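Local coordinates for uncharacterized protein (Parabacteroides distasonis, PDB 4KW2), which is of unknown function but adopts the xylose isomerase-like TIM-barrel fold and is probably a sugar isomerase or a related barrel enzyme, at residues Trp181-Glu186 / Asp213-Thr218; Thr208-Asp213 / Leu221-Phe226. All blocks are in the same frame, centred on the assembly; numbering follows the deposited sequence.

Contact 1 of 2, residues Trp181-Glu186 / Asp213-Thr218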
ATOM      1  N   TRP A 181       8.400   8.367  -8.664  1.00 56.42           N
ATOM      2  CA  TRP A 181       9.391   9.107  -9.418  1.00 51.77           C
ATOM      3  C   TRP A 181      10.786   8.509  -9.177  1.00 53.63           C
ATOM      4  O   TRP A 181      11.198   8.397  -8.020  1.00 55.47           O
ATOM      5  CB  TRP A 181       9.370  10.557  -8.945  1.00 46.96           C
ATOM      6  CG  TRP A 181      10.381  11.396  -9.610  1.00 49.99           C
ATOM      7  CD1 TRP A 181      11.674  11.614  -9.209  1.00 50.44           C
ATOM      8  CD2 TRP A 181      10.201  12.130 -10.811  1.00 51.20           C
ATOM      9  NE1 TRP A 181      12.308  12.447 -10.098  1.00 52.36           N
ATOM     10  CE2 TRP A 181      11.425  12.781 -11.091  1.00 52.29           C
ATOM     11  CE3 TRP A 181       9.121  12.306 -11.682  1.00 49.17           C
ATOM     12  CZ2 TRP A 181      11.598  13.590 -12.207  1.00 51.38           C
ATOM     13  CZ3 TRP A 181       9.289  13.113 -12.781  1.00 54.10           C
ATOM     14  CH2 TRP A 181      10.520  13.748 -13.036  1.00 53.82           C
ATOM     15  N   LYS A 182      11.549   8.144 -10.210  1.00 54.55           N
ATOM     16  CA  LYS A 182      11.249   8.312 -11.634  1.00 50.55           C
ATOM     17  C   LYS A 182      11.597   7.004 -12.327  1.00 51.19           C
ATOM     18  O   LYS A 182      12.645   6.417 -12.042  1.00 49.29           O
ATOM     19  CB  LYS A 182      12.147   9.412 -12.201  1.00 52.57           C
ATOM     20  CG  LYS A 182      11.873   9.843 -13.633  1.00 51.81           C
ATOM     21  CD  LYS A 182      13.016  10.726 -14.115  1.00 55.49           C
ATOM     22  CE  LYS A 182      12.633  11.583 -15.304  1.00 59.15           C
ATOM     23  NZ  LYS A 182      12.484  10.791 -16.552  1.00 68.37           N
ATOM     24  N   ARG A 183      10.729   6.556 -13.233  1.00 52.41           N
ATOM     25  CA  ARG A 183      10.974   5.341 -14.022  1.00 53.16           C
ATOM     26  C   ARG A 183      10.873   5.668 -15.509  1.00 50.83           C
ATOM     27  O   ARG A 183      10.003   6.434 -15.924  1.00 45.53           O
ATOM     28  CB  ARG A 183       9.982   4.239 -13.644  1.00 54.80           C
ATOM     29  CG  ARG A 183       9.891   4.011 -12.146  1.00 59.96           C
ATOM     30  CD  ARG A 183       9.101   2.765 -11.788  1.00 64.61           C
ATOM     31  NE  ARG A 183       8.768   2.736 -10.363  1.00 69.78           N
ATOM     32  CZ  ARG A 183       8.120   1.744  -9.755  1.00 75.23           C
ATOM     33  NH1 ARG A 183       7.728   0.670 -10.434  1.00 81.83           N
ATOM     34  NH2 ARG A 183       7.864   1.824  -8.454  1.00 75.99           N
ATOM     35  N   VAL A 184      11.769   5.085 -16.301  1.00 52.49           N
ATOM     36  CA  VAL A 184      11.865   5.396 -17.731  1.00 55.37           C
ATOM     37  C   VAL A 184      10.542   5.130 -18.453  1.00 59.68           C
ATOM     38  O   VAL A 184       9.988   4.032 -18.371  1.00 61.57           O
ATOM     39  CB  VAL A 184      13.025   4.621 -18.410  1.00 54.09           C
ATOM     40  CG1 VAL A 184      12.793   3.113 -18.380  1.00 54.55           C
ATOM     41  CG2 VAL A 184      13.242   5.111 -19.835  1.00 56.05           C
ATOM     42  N   GLY A 185      10.028   6.159 -19.127  1.00 62.04           N
ATOM     43  CA  GLY A 185       8.792   6.050 -19.902  1.00 64.05           C
ATOM     44  C   GLY A 185       7.499   6.094 -19.103  1.00 67.37           C
ATOM     45  O   GLY A 185       6.421   5.944 -19.674  1.00 67.55           O
ATOM     46  N   GLU A 186       7.594   6.289 -17.788  1.00 72.45           N
ATOM     47  CA  GLU A 186       6.412   6.411 -16.926  1.00 75.38           C
ATOM     48  C   GLU A 186       6.491   7.715 -16.131  1.00 70.31           C
ATOM     49  O   GLU A 186       6.165   7.758 -14.944  1.00 69.62           O
ATOM     50  CB  GLU A 186       6.307   5.207 -15.986  1.00 80.01           C
ATOM     51  CG  GLU A 186       6.178   3.871 -16.703  1.00 89.53           C
ATOM     52  CD  GLU A 186       6.100   2.687 -15.754  1.00 98.97           C
ATOM     53  OE1 GLU A 186       6.218   2.886 -14.523  1.00 96.22           O
ATOM     54  OE2 GLU A 186       5.923   1.550 -16.242  1.00104.68           O
ATOM     55  N   ASP A 213      13.963   6.373  -3.917  1.00 32.72           N
ATOM     56  CA  ASP A 213      13.027   5.288  -4.090  1.00 32.44           C
ATOM     57  C   ASP A 213      13.776   3.994  -4.382  1.00 31.57           C
ATOM     58  O   ASP A 213      14.930   4.018  -4.797  1.00 33.70           O
ATOM     59  CB  ASP A 213      12.041   5.625  -5.209  1.00 36.28           C
ATOM     60  CG  ASP A 213      10.878   4.649  -5.274  1.00 44.00           C
ATOM     61  OD1 ASP A 213      10.143   4.527  -4.273  1.00 49.30           O
ATOM     62  OD2 ASP A 213      10.708   3.990  -6.321  1.00 53.16           O
ATOM     63  N   ALA A 214      13.114   2.869  -4.123  1.00 29.91           N
ATOM     64  CA  ALA A 214      13.646   1.540  -4.402  1.00 30.61           C
ATOM     65  C   ALA A 214      13.946   1.356  -5.889  1.00 31.63           C
ATOM     66  O   ALA A 214      14.805   0.556  -6.253  1.00 32.34           O
ATOM     67  CB  ALA A 214      12.653   0.476  -3.934  1.00 29.61           C
ATOM     68  N   THR A 215      13.192   2.062  -6.733  1.00 31.77           N
ATOM     69  CA  THR A 215      13.488   2.183  -8.160  1.00 32.70           C
ATOM     70  C   THR A 215      13.792   3.647  -8.465  1.00 31.61           C
ATOM     71  O   THR A 215      13.034   4.536  -8.073  1.00 31.01           O
ATOM     72  CB  THR A 215      12.313   1.703  -9.041  1.00 31.96           C
ATOM     73  OG1 THR A 215      11.978   0.353  -8.706  1.00 32.34           O
ATOM     74  CG2 THR A 215      12.676   1.747 -10.513  1.00 33.43           C
ATOM     75  N   TRP A 216      14.906   3.897  -9.148  1.00 30.40           N
ATOM     76  CA  TRP A 216      15.281   5.254  -9.544  1.00 30.22           C
ATOM     77  C   TRP A 216      15.641   5.284 -11.024  1.00 31.62           C
ATOM     78  O   TRP A 216      15.937   4.244 -11.630  1.00 31.71           O
ATOM     79  CB  TRP A 216      16.456   5.771  -8.705  1.00 29.89           C
ATOM     80  CG  TRP A 216      17.719   5.041  -8.968  1.00 29.60           C
ATOM     81  CD1 TRP A 216      18.719   5.411  -9.816  1.00 29.71           C
ATOM     82  CD2 TRP A 216      18.106   3.791  -8.408  1.00 30.11           C
ATOM     83  NE1 TRP A 216      19.714   4.465  -9.814  1.00 30.94           N
ATOM     84  CE2 TRP A 216      19.360   3.458  -8.955  1.00 31.33           C
ATOM     85  CE3 TRP A 216      17.519   2.922  -7.487  1.00 29.95           C
ATOM     86  CZ2 TRP A 216      20.041   2.292  -8.605  1.00 32.24           C
ATOM     87  CZ3 TRP A 216      18.186   1.765  -7.151  1.00 30.43           C
ATOM     88  CH2 TRP A 216      19.438   1.462  -7.701  1.00 31.68           C
ATOM     89  N   GLY A 217      15.608   6.478 -11.603  1.00 33.02           N
ATOM     90  CA  GLY A 217      15.923   6.644 -13.019  1.00 36.95           C
ATOM     91  C   GLY A 217      16.615   7.948 -13.346  1.00 36.95           C
ATOM     92  O   GLY A 217      16.493   8.450 -14.461  1.00 40.06           O
ATOM     93  N   THR A 218      17.356   8.485 -12.384  1.00 34.89           N
ATOM     94  CA  THR A 218      18.078   9.735 -12.570  1.00 35.07           C
ATOM     95  C   THR A 218      19.520   9.575 -12.106  1.00 34.88           C
ATOM     96  O   THR A 218      19.800   8.834 -11.166  1.00 34.55           O
ATOM     97  CB  THR A 218      17.400  10.884 -11.797  1.00 34.32           C
ATOM     98  OG1 THR A 218      17.371  10.583 -10.400  1.00 35.35           O
ATOM     99  CG2 THR A 218      15.957  11.084 -12.278  1.00 34.33           C
TER
HETATM  100  O   HOH W   1      10.376   4.773  -9.008  1.00 53.12           O

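Contact 2 of 2, residues Thr208-Asp213 / Leu221-Phe226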
ATOM      1  N   THR A 208       9.663  10.905   0.220  1.00 35.61           N
ATOM      2  CA  THR A 208      10.834  10.401   0.926  1.00 34.40           C
ATOM      3  C   THR A 208      11.950  11.434   0.917  1.00 33.59           C
ATOM      4  O   THR A 208      11.885  12.452   0.224  1.00 34.20           O
ATOM      5  CB  THR A 208      11.356   9.093   0.297  1.00 35.50           C
ATOM      6  OG1 THR A 208      11.756   9.332  -1.059  1.00 33.33           O
ATOM      7  CG2 THR A 208      10.276   8.029   0.317  1.00 35.74           C
ATOM      8  N   ASP A 209      12.971  11.155   1.715  1.00 36.76           N
ATOM      9  CA  ASP A 209      14.173  11.973   1.788  1.00 36.60           C
ATOM     10  C   ASP A 209      14.816  12.057   0.400  1.00 32.96           C
ATOM     11  O   ASP A 209      15.200  11.039  -0.176  1.00 31.04           O
ATOM     12  CB  ASP A 209      15.148  11.331   2.790  1.00 39.43           C
ATOM     13  CG  ASP A 209      16.250  12.269   3.237  1.00 41.32           C
ATOM     14  OD1 ASP A 209      16.431  13.359   2.654  1.00 40.23           O
ATOM     15  OD2 ASP A 209      16.948  11.904   4.202  1.00 51.00           O
ATOM     16  N   LYS A 210      14.904  13.273  -0.134  1.00 33.35           N
ATOM     17  CA  LYS A 210      15.469  13.530  -1.470  1.00 34.38           C
ATOM     18  C   LYS A 210      14.774  12.767  -2.611  1.00 29.80           C
ATOM     19  O   LYS A 210      15.360  12.535  -3.663  1.00 29.49           O
ATOM     20  CB  LYS A 210      16.982  13.285  -1.444  1.00 40.45           C
ATOM     21  CG  LYS A 210      17.717  14.378  -0.674  1.00 49.77           C
ATOM     22  CD  LYS A 210      18.813  13.841   0.228  1.00 61.20           C
ATOM     23  CE  LYS A 210      19.360  14.952   1.115  1.00 66.98           C
ATOM     24  NZ  LYS A 210      19.782  14.437   2.447  1.00 69.26           N
HETATM   25  N   MSE A 211      13.500  12.438  -2.393  1.00 29.69           N
HETATM   26  CA  MSE A 211      12.690  11.593  -3.291  1.00 29.74           C
HETATM   27  C   MSE A 211      13.389  10.319  -3.696  1.00 29.00           C
HETATM   28  O   MSE A 211      13.202   9.816  -4.800  1.00 28.76           O
HETATM   29  CB  MSE A 211      12.197  12.409  -4.489  1.00 29.72           C
HETATM   30  CG  MSE A 211      11.152  13.402  -3.998  1.00 31.12           C
HETATM   31 SE   MSE A 211      10.587  14.608  -5.441  0.75 29.68          SE
HETATM   32  CE  MSE A 211       9.616  13.248  -6.466  1.00 32.80           C
ATOM     33  N   GLU A 212      14.176   9.763  -2.786  1.00 29.70           N
ATOM     34  CA  GLU A 212      14.788   8.464  -3.017  1.00 32.37           C
ATOM     35  C   GLU A 212      13.693   7.404  -3.131  1.00 30.69           C
ATOM     36  O   GLU A 212      12.632   7.519  -2.521  1.00 27.54           O
ATOM     37  CB  GLU A 212      15.760   8.111  -1.887  1.00 34.56           C
ATOM     38  CG  GLU A 212      15.091   7.877  -0.536  1.00 38.78           C
ATOM     39  CD  GLU A 212      16.083   7.640   0.593  1.00 44.28           C
ATOM     40  OE1 GLU A 212      17.305   7.832   0.380  1.00 43.83           O
ATOM     41  OE2 GLU A 212      15.631   7.251   1.695  1.00 46.14           O
ATOM     42  N   ASP A 213      13.963   6.373  -3.917  1.00 32.72           N
ATOM     43  CA  ASP A 213      13.027   5.288  -4.090  1.00 32.44           C
ATOM     44  C   ASP A 213      13.776   3.994  -4.382  1.00 31.57           C
ATOM     45  O   ASP A 213      14.930   4.018  -4.797  1.00 33.70           O
ATOM     46  CB  ASP A 213      12.041   5.625  -5.209  1.00 36.28           C
ATOM     47  CG  ASP A 213      10.878   4.649  -5.274  1.00 44.00           C
ATOM     48  OD1 ASP A 213      10.143   4.527  -4.273  1.00 49.30           O
ATOM     49  OD2 ASP A 213      10.708   3.990  -6.321  1.00 53.16           O
ATOM     50  N   LEU A 221      20.374  13.567  -7.772  1.00 34.76           N
ATOM     51  CA  LEU A 221      19.364  13.398  -6.721  1.00 35.81           C
ATOM     52  C   LEU A 221      17.970  13.485  -7.335  1.00 35.42           C
ATOM     53  O   LEU A 221      17.690  14.435  -8.051  1.00 37.05           O
ATOM     54  CB  LEU A 221      19.491  14.472  -5.640  1.00 38.90           C
ATOM     55  CG  LEU A 221      20.457  14.285  -4.468  1.00 42.75           C
ATOM     56  CD1 LEU A 221      20.326  15.480  -3.539  1.00 43.44           C
ATOM     57  CD2 LEU A 221      20.192  13.001  -3.702  1.00 42.25           C
ATOM     58  N   PRO A 222      17.094  12.495  -7.066  1.00 33.40           N
ATOM     59  CA  PRO A 222      15.786  12.480  -7.723  1.00 33.12           C
ATOM     60  C   PRO A 222      14.956  13.743  -7.523  1.00 33.12           C
ATOM     61  O   PRO A 222      14.228  14.149  -8.429  1.00 33.15           O
ATOM     62  CB  PRO A 222      15.085  11.274  -7.084  1.00 32.49           C
ATOM     63  CG  PRO A 222      16.199  10.363  -6.722  1.00 34.19           C
ATOM     64  CD  PRO A 222      17.323  11.263  -6.290  1.00 33.58           C
ATOM     65  N   VAL A 223      15.042  14.337  -6.336  1.00 34.34           N
ATOM     66  CA  VAL A 223      14.309  15.567  -6.054  1.00 31.36           C
ATOM     67  C   VAL A 223      14.848  16.730  -6.897  1.00 31.66           C
ATOM     68  O   VAL A 223      14.084  17.608  -7.294  1.00 32.07           O
ATOM     69  CB  VAL A 223      14.339  15.926  -4.552  1.00 30.02           C
ATOM     70  CG1 VAL A 223      15.745  16.311  -4.099  1.00 29.73           C
ATOM     71  CG2 VAL A 223      13.351  17.044  -4.243  1.00 31.17           C
ATOM     72  N   LYS A 224      16.158  16.738  -7.162  1.00 31.57           N
ATOM     73  CA  LYS A 224      16.757  17.768  -8.015  1.00 34.11           C
ATOM     74  C   LYS A 224      16.253  17.619  -9.449  1.00 33.70           C
ATOM     75  O   LYS A 224      15.889  18.604 -10.093  1.00 31.75           O
ATOM     76  CB  LYS A 224      18.290  17.694  -7.997  1.00 39.35           C
ATOM     77  CG  LYS A 224      18.965  18.374  -6.815  1.00 43.84           C
ATOM     78  CD  LYS A 224      20.459  18.540  -7.081  1.00 51.96           C
ATOM     79  CE  LYS A 224      21.114  19.604  -6.209  1.00 59.46           C
ATOM     80  NZ  LYS A 224      21.923  19.032  -5.096  1.00 63.73           N
ATOM     81  N   ALA A 225      16.226  16.380  -9.936  1.00 33.75           N
ATOM     82  CA  ALA A 225      15.725  16.083 -11.276  1.00 33.55           C
ATOM     83  C   ALA A 225      14.250  16.434 -11.405  1.00 35.17           C
ATOM     84  O   ALA A 225      13.807  16.891 -12.457  1.00 37.17           O
ATOM     85  CB  ALA A 225      15.945  14.621 -11.607  1.00 34.42           C
ATOM     86  N   PHE A 226      13.495  16.212 -10.334  1.00 34.00           N
ATOM     87  CA  PHE A 226      12.065  16.500 -10.317  1.00 32.39           C
ATOM     88  C   PHE A 226      11.823  18.001 -10.444  1.00 32.02           C
ATOM     89  O   PHE A 226      11.030  18.455 -11.269  1.00 32.25           O
ATOM     90  CB  PHE A 226      11.454  15.965  -9.016  1.00 32.01           C
ATOM     91  CG  PHE A 226       9.994  16.257  -8.867  1.00 31.96           C
ATOM     92  CD1 PHE A 226       9.071  15.666  -9.711  1.00 33.32           C
ATOM     93  CD2 PHE A 226       9.542  17.116  -7.883  1.00 33.14           C
ATOM     94  CE1 PHE A 226       7.720  15.927  -9.580  1.00 33.37           C
ATOM     95  CE2 PHE A 226       8.188  17.380  -7.746  1.00 33.48           C
ATOM     96  CZ  PHE A 226       7.278  16.788  -8.599  1.00 32.69           C
TER

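Contact 1 of 2, residues Trp181-Glu186 / Asp213-Thr218
Lys182 and Thr218 meet in the tightest apolar spot between these two loops. The methyl CG2 of Thr218 comes up against CD of Lys182 at 3.5 Å, the side chains crossing at about a right angle. Across a cis peptide bond, CB of Lys182 lies over one face of the Trp181 ring, toward its rim. Beside them O of Lys182 is 3.0 Å from N of Gly217, but the N-H points elsewhere. Both loops follow TIM-barrel strands, 172-178 and 199-204.

The packing is looser and wetter round Arg183. Its CG lies anti to the carbonyl carbon (chi1 -50°) and the chain runs extended, laying the guanidinium across Thr215, whose CB is 3.9 Å from NE. Water 1 accepts from NE of Arg183 at 2.9 Å and donates to OD2 of Asp213 at 2.8 Å. With an alanine in place of Arg183, this water would probably lose the NE donor and Thr215 its flat neighbour. NH2 of Arg183 stays 4.2 Å from OD2 of Asp213, too far for a salt bridge. The same OD2 accepts from N of Thr215 in an Asx turn, while OD1 is hydrogen-bonded to ND1 of His180. The second subunit borders the contact: its Tyr100 OH hydrogen-bonds with NE1 of Trp216.

Contact 2 of 2, residues Thr208-Asp213 / Leu221-Phe226
The backbones of Met211 and Val223 come within 5.1 Å at their CA atoms, and beside them N of Val223, in the first turn of helix 222-232, donates to O of Lys210 at 3.2 Å. The donor sits above the carbonyl plane and the bond is bent, 138° at the hydrogen. Leu221 is the N-cap residue. Its two methyls lie against CB and CG of Lys210, whose NZ turns back to a salt bridge with Asp209.

Met211, a selenomethionine, has the largest share of the contact. CG lies anti to the carbonyl carbon (chi1 -70°), and a bend at chi3 (70°) brings CE over one face of the Phe226 ring, 4.1 Å from its centroid. SE stands obliquely to the same ring, a Met-aromatic contact, and also touches CG2 of Val223 at 3.9 Å. CB of Met211 packs on CB of Pro222. Trp181 meets the Phe226 ring edge-to-face.

Pro222 has no N-H to give, so Val223 offers the first helical N-H after the cap. The loop carbonyl of Lys210 uses that donor, and the buried Met211 side chain probably helps hold the same turn, by van der Waals and CH-pi contact.

Overall arrangement
Followed from the N terminus, the chain reaches contact 1 after strand 172-178, in the loop holding 181-186, then forms strand 199-204. The next loop carries 208-213 and runs straight on into 213-218, with Asp213 common to both contacts. Helix 222-232 follows. Contact 1 closes a long loop containing strand 199-204. Contact 2 closes a short one, within the connection from that strand to the helix. Their segments alternate along the chain, so the two loops cross. The centres are about 10 Å apart, and Trp181 joins them by touching Met211, Pro222 and Phe226. Together they tie two neighbouring barrel strands' loops to helix 222-232, beside the second subunit.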